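Local structure of metallo-beta-lactamase family protein (Thermus thermophilus, 2ZO4) at residues Leu258-Glu270 with Ala304-Arg316. The protein binds two zinc ions and is probably a hydrolase of the metallo-beta-lactamase superfamily. Numbering follows the deposited sequence.
Sequences LLALLDGPKTAWE and AVGRGGPPYRYFR
With CG of Arg316 opposite its backbone N (chi1 -162°) and a bend at chi3, its guanidinium reaches Leu259 O; Arg313, with CG beside its N (chi1 -60°) and also bent at chi3, reaches Pro265 O. Both side chains project from strand 313-316 of the hairpin 305-308/313-316, consistent with the wing of a winged-helix C-terminal domain, with the linker between helices 240-261 and 268-275 along its edge. Lys266 pairs with Tyr314 in a single antiparallel hydrogen-bonded bridge, Lys266 N to Tyr314 O at 2.9 Å and Tyr314 N to Lys266 O at 2.7 Å, adding one residue beside strand 313-316. At one end, Arg316 NE gives a nearly straight bond to Leu259 O (2.8 Å), a carbonyl of helix 240-261 that also accepts from Leu262 N on its opposite face. Leu262 CD1 packs at 3.7 Å on Val305 CG1, which Leu259 CD2 also touches, while a water links Leu262 O to Arg316 N. At the other end, Arg313 NH2 donates to Pro265 O (2.9 Å) from above the carbonyl plane and forms a salt bridge to Glu270 OE1. That carboxylate belongs to the capping box opening helix 268-275, where Thr267 N donates to the same OE1 at 3.2 Å.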
loop_
_atom_site.group_PDB
_atom_site.type_symbol
_atom_site.label_atom_id
_atom_site.label_comp_id
_atom_site.label_asym_id
_atom_site.label_seq_id
_atom_site.Cartn_x
_atom_site.Cartn_y
_atom_site.Cartn_z
ATOM N N LEU A 258 -9.647 -9.415 18.646
ATOM C CA LEU A 258 -10.791 -8.522 18.476
ATOM C C LEU A 258 -12.073 -9.135 19.052
ATOM O O LEU A 258 -12.847 -8.450 19.723
ATOM C CB LEU A 258 -10.973 -8.144 16.999
ATOM C CG LEU A 258 -12.140 -7.242 16.577
ATOM C CD1 LEU A 258 -12.196 -5.948 17.379
ATOM C CD2 LEU A 258 -12.050 -6.938 15.085
ATOM N N LEU A 259 -12.288 -10.420 18.782
ATOM C CA LEU A 259 -13.430 -11.154 19.338
ATOM C C LEU A 259 -13.463 -11.101 20.870
ATOM O O LEU A 259 -14.528 -10.935 21.461
ATOM C CB LEU A 259 -13.433 -12.606 18.846
ATOM C CG LEU A 259 -13.851 -12.822 17.386
ATOM C CD1 LEU A 259 -13.555 -14.241 16.927
ATOM C CD2 LEU A 259 -15.325 -12.483 17.178
ATOM N N ALA A 260 -12.292 -11.221 21.493
ATOM C CA ALA A 260 -12.152 -11.166 22.946
ATOM C C ALA A 260 -12.479 -9.780 23.503
ATOM O O ALA A 260 -13.041 -9.661 24.593
ATOM C CB ALA A 260 -10.748 -11.592 23.360
ATOM N N LEU A 261 -12.137 -8.739 22.743
ATOM C CA LEU A 261 -12.426 -7.351 23.123
ATOM C C LEU A 261 -13.920 -7.011 23.106
ATOM O O LEU A 261 -14.341 -6.004 23.681
ATOM C CB LEU A 261 -11.657 -6.376 22.225
ATOM C CG LEU A 261 -10.135 -6.311 22.376
ATOM C CD1 LEU A 261 -9.538 -5.468 21.268
ATOM C CD2 LEU A 261 -9.721 -5.778 23.747
ATOM N N LEU A 262 -14.714 -7.851 22.447
ATOM C CA LEU A 262 -16.151 -7.638 22.378
ATOM C C LEU A 262 -16.896 -8.331 23.524
ATOM O O LEU A 262 -17.844 -9.085 23.301
ATOM C CB LEU A 262 -16.697 -8.062 21.009
ATOM C CG LEU A 262 -16.343 -7.179 19.804
ATOM C CD1 LEU A 262 -16.788 -7.843 18.521
ATOM C CD2 LEU A 262 -16.955 -5.782 19.924
ATOM N N ASP A 263 -16.452 -8.055 24.753
ATOM C CA ASP A 263 -17.141 -8.503 25.971
ATOM C C ASP A 263 -18.489 -7.793 26.145
ATOM O O ASP A 263 -19.323 -8.207 26.952
ATOM C CB ASP A 263 -16.250 -8.320 27.214
ATOM C CG ASP A 263 -15.370 -7.081 27.136
ATOM O OD1 ASP A 263 -15.869 -5.958 27.383
ATOM O OD2 ASP A 263 -14.164 -7.231 26.838
ATOM N N GLY A 264 -18.678 -6.722 25.377
ATOM C CA GLY A 264 -19.960 -6.037 25.241
ATOM C C GLY A 264 -19.961 -5.226 23.954
ATOM O O GLY A 264 -18.939 -5.175 23.266
ATOM N N PRO A 265 -21.106 -4.597 23.614
ATOM C CA PRO A 265 -21.220 -3.759 22.415
ATOM C C PRO A 265 -20.228 -2.593 22.413
ATOM O O PRO A 265 -20.178 -1.818 23.374
ATOM C CB PRO A 265 -22.661 -3.242 22.481
ATOM C CG PRO A 265 -23.383 -4.233 23.329
ATOM C CD PRO A 265 -22.380 -4.658 24.356
ATOM N N LYS A 266 -19.444 -2.487 21.340
ATOM C CA LYS A 266 -18.396 -1.469 21.226
ATOM C C LYS A 266 -18.292 -0.892 19.812
ATOM O O LYS A 266 -18.617 -1.562 18.830
ATOM C CB LYS A 266 -17.038 -2.042 21.652
ATOM C CG LYS A 266 -16.915 -2.343 23.143
ATOM C CD LYS A 266 -15.512 -2.785 23.500
ATOM C CE LYS A 266 -15.398 -3.134 24.975
ATOM N NZ LYS A 266 -14.014 -3.606 25.302
ATOM N N THR A 267 -17.829 0.353 19.724
ATOM C CA THR A 267 -17.619 1.019 18.442
ATOM C C THR A 267 -16.222 0.700 17.919
ATOM O O THR A 267 -15.331 0.352 18.694
ATOM C CB THR A 267 -17.748 2.548 18.569
ATOM O OG1 THR A 267 -16.607 3.062 19.270
ATOM C CG2 THR A 267 -19.026 2.932 19.319
ATOM N N ALA A 268 -16.029 0.843 16.609
ATOM C CA ALA A 268 -14.721 0.619 15.988
ATOM C C ALA A 268 -13.633 1.548 16.543
ATOM O O ALA A 268 -12.467 1.162 16.628
ATOM C CB ALA A 268 -14.819 0.751 14.481
ATOM N N TRP A 269 -14.012 2.765 16.925
ATOM C CA TRP A 269 -13.051 3.709 17.489
ATOM C C TRP A 269 -12.479 3.235 18.826
ATOM O O TRP A 269 -11.260 3.203 18.996
ATOM C CB TRP A 269 -13.648 5.109 17.630
ATOM C CG TRP A 269 -12.744 6.038 18.391
ATOM C CD1 TRP A 269 -12.892 6.449 19.684
ATOM C CD2 TRP A 269 -11.537 6.646 17.910
ATOM N NE1 TRP A 269 -11.857 7.284 20.038
ATOM C CE2 TRP A 269 -11.009 7.419 18.970
ATOM C CE3 TRP A 269 -10.850 6.612 16.687
ATOM C CZ2 TRP A 269 -9.833 8.164 18.843
ATOM C CZ3 TRP A 269 -9.675 7.350 16.563
ATOM C CH2 TRP A 269 -9.181 8.116 17.639
ATOM N N GLU A 270 -13.349 2.870 19.766
ATOM C CA GLU A 270 -12.890 2.415 21.082
ATOM C C GLU A 270 -12.134 1.088 21.002
ATOM O O GLU A 270 -11.166 0.873 21.737
ATOM C CB GLU A 270 -14.045 2.352 22.096
ATOM C CG GLU A 270 -15.047 1.224 21.908
ATOM C CD GLU A 270 -16.107 1.209 22.994
ATOM O OE1 GLU A 270 -17.279 1.503 22.680
ATOM O OE2 GLU A 270 -15.763 0.912 24.166
ATOM N N ALA A 304 -19.831 -13.971 12.599
ATOM C CA ALA A 304 -19.297 -14.074 13.959
ATOM C C ALA A 304 -19.651 -12.868 14.826
ATOM O O ALA A 304 -19.781 -12.994 16.044
ATOM C CB ALA A 304 -17.784 -14.279 13.921
ATOM N N VAL A 305 -19.792 -11.701 14.199
ATOM C CA VAL A 305 -20.244 -10.506 14.905
ATOM C C VAL A 305 -21.445 -9.876 14.208
ATOM O O VAL A 305 -21.692 -10.124 13.026
ATOM C CB VAL A 305 -19.117 -9.434 15.091
ATOM C CG1 VAL A 305 -17.872 -10.036 15.754
ATOM C CG2 VAL A 305 -18.771 -8.749 13.774
ATOM N N GLY A 306 -22.192 -9.070 14.960
ATOM C CA GLY A 306 -23.275 -8.272 14.407
ATOM C C GLY A 306 -23.064 -6.833 14.818
ATOM O O GLY A 306 -22.095 -6.521 15.519
ATOM N N ARG A 307 -23.969 -5.956 14.385
ATOM C CA ARG A 307 -23.904 -4.541 14.741
ATOM C C ARG A 307 -25.294 -3.901 14.815
ATOM O O ARG A 307 -26.194 -4.254 14.053
ATOM C CB ARG A 307 -22.985 -3.762 13.779
ATOM C CG ARG A 307 -23.524 -3.573 12.370
ATOM C CD ARG A 307 -22.536 -2.846 11.467
ATOM N NE ARG A 307 -23.116 -2.607 10.145
ATOM C CZ ARG A 307 -22.539 -1.912 9.168
ATOM N NH1 ARG A 307 -21.337 -1.367 9.334
ATOM N NH2 ARG A 307 -23.171 -1.765 8.013
ATOM N N GLY A 308 -25.457 -2.978 15.760
ATOM C CA GLY A 308 -26.659 -2.160 15.861
ATOM C C GLY A 308 -26.377 -0.816 15.220
ATOM O O GLY A 308 -25.291 -0.600 14.680
ATOM N N GLY A 309 -27.349 0.085 15.276
ATOM C CA GLY A 309 -27.172 1.437 14.758
ATOM C C GLY A 309 -27.433 1.571 13.266
ATOM O O GLY A 309 -28.181 0.773 12.699
ATOM N N PRO A 310 -26.814 2.578 12.615
ATOM C CA PRO A 310 -25.838 3.532 13.163
ATOM C C PRO A 310 -26.424 4.468 14.233
ATOM O O PRO A 310 -27.640 4.671 14.259
ATOM C CB PRO A 310 -25.394 4.327 11.929
ATOM C CG PRO A 310 -26.522 4.206 10.972
ATOM C CD PRO A 310 -27.088 2.837 11.189
ATOM N N PRO A 311 -25.575 5.014 15.134
ATOM C CA PRO A 311 -24.130 4.790 15.311
ATOM C C PRO A 311 -23.787 3.327 15.565
ATOM O O PRO A 311 -24.372 2.697 16.448
ATOM C CB PRO A 311 -23.792 5.633 16.549
ATOM C CG PRO A 311 -24.838 6.676 16.590
ATOM C CD PRO A 311 -26.085 6.011 16.095
ATOM N N TYR A 312 -22.835 2.804 14.793
ATOM C CA TYR A 312 -22.524 1.380 14.817
ATOM C C TYR A 312 -21.827 0.945 16.102
ATOM O O TYR A 312 -20.798 1.501 16.487
ATOM C CB TYR A 312 -21.678 0.979 13.601
ATOM C CG TYR A 312 -22.315 1.280 12.259
ATOM C CD1 TYR A 312 -21.753 2.221 11.405
ATOM C CD2 TYR A 312 -23.478 0.622 11.844
ATOM C CE1 TYR A 312 -22.319 2.502 10.171
ATOM C CE2 TYR A 312 -24.056 0.900 10.610
ATOM C CZ TYR A 312 -23.467 1.842 9.781
ATOM O OH TYR A 312 -24.018 2.132 8.561
ATOM N N ARG A 313 -22.417 -0.047 16.759
ATOM C CA ARG A 313 -21.811 -0.716 17.900
ATOM C C ARG A 313 -21.807 -2.203 17.569
ATOM O O ARG A 313 -22.855 -2.780 17.275
ATOM C CB ARG A 313 -22.597 -0.439 19.197
ATOM C CG ARG A 313 -22.686 1.041 19.582
ATOM C CD ARG A 313 -23.161 1.249 21.034
ATOM N NE ARG A 313 -22.164 0.819 22.020
ATOM C CZ ARG A 313 -21.198 1.592 22.515
ATOM N NH1 ARG A 313 -21.076 2.856 22.127
ATOM N NH2 ARG A 313 -20.342 1.094 23.400
ATOM N N TYR A 314 -20.622 -2.804 17.577
ATOM C CA TYR A 314 -20.459 -4.215 17.230
ATOM C C TYR A 314 -20.526 -5.107 18.470
ATOM O O TYR A 314 -20.113 -4.705 19.556
ATOM C CB TYR A 314 -19.133 -4.437 16.488
ATOM C CG TYR A 314 -19.095 -3.890 15.073
ATOM C CD1 TYR A 314 -19.199 -4.746 13.977
ATOM C CD2 TYR A 314 -18.947 -2.520 14.831
ATOM C CE1 TYR A 314 -19.162 -4.257 12.672
ATOM C CE2 TYR A 314 -18.915 -2.015 13.529
ATOM C CZ TYR A 314 -19.018 -2.894 12.454
ATOM O OH TYR A 314 -18.982 -2.415 11.163
ATOM N N PHE A 315 -21.051 -6.317 18.300
ATOM C CA PHE A 315 -21.128 -7.288 19.393
ATOM C C PHE A 315 -20.769 -8.688 18.908
ATOM O O PHE A 315 -20.952 -9.014 17.734
ATOM C CB PHE A 315 -22.525 -7.288 20.029
ATOM C CG PHE A 315 -23.641 -7.478 19.041
ATOM C CD1 PHE A 315 -24.294 -6.378 18.492
ATOM C CD2 PHE A 315 -24.037 -8.754 18.653
ATOM C CE1 PHE A 315 -25.328 -6.552 17.567
ATOM C CE2 PHE A 315 -25.068 -8.935 17.730
ATOM C CZ PHE A 315 -25.710 -7.834 17.185
ATOM N N ARG A 316 -20.258 -9.508 19.819
ATOM C CA ARG A 316 -19.928 -10.894 19.521
ATOM C C ARG A 316 -21.163 -11.760 19.747
ATOM O O ARG A 316 -21.780 -11.699 20.815
ATOM C CB ARG A 316 -18.795 -11.372 20.434
ATOM C CG ARG A 316 -18.080 -12.623 19.950
ATOM C CD ARG A 316 -17.437 -13.418 21.095
ATOM N NE ARG A 316 -16.749 -12.576 22.078
ATOM C CZ ARG A 316 -16.972 -12.610 23.391
ATOM N NH1 ARG A 316 -17.856 -13.456 23.904
ATOM N NH2 ARG A 316 -16.294 -11.805 24.199
HETATM O O HOH W 1 -20.164 -8.560 22.465
HETATM O O HOH W 2 -18.464 0.985 15.131
#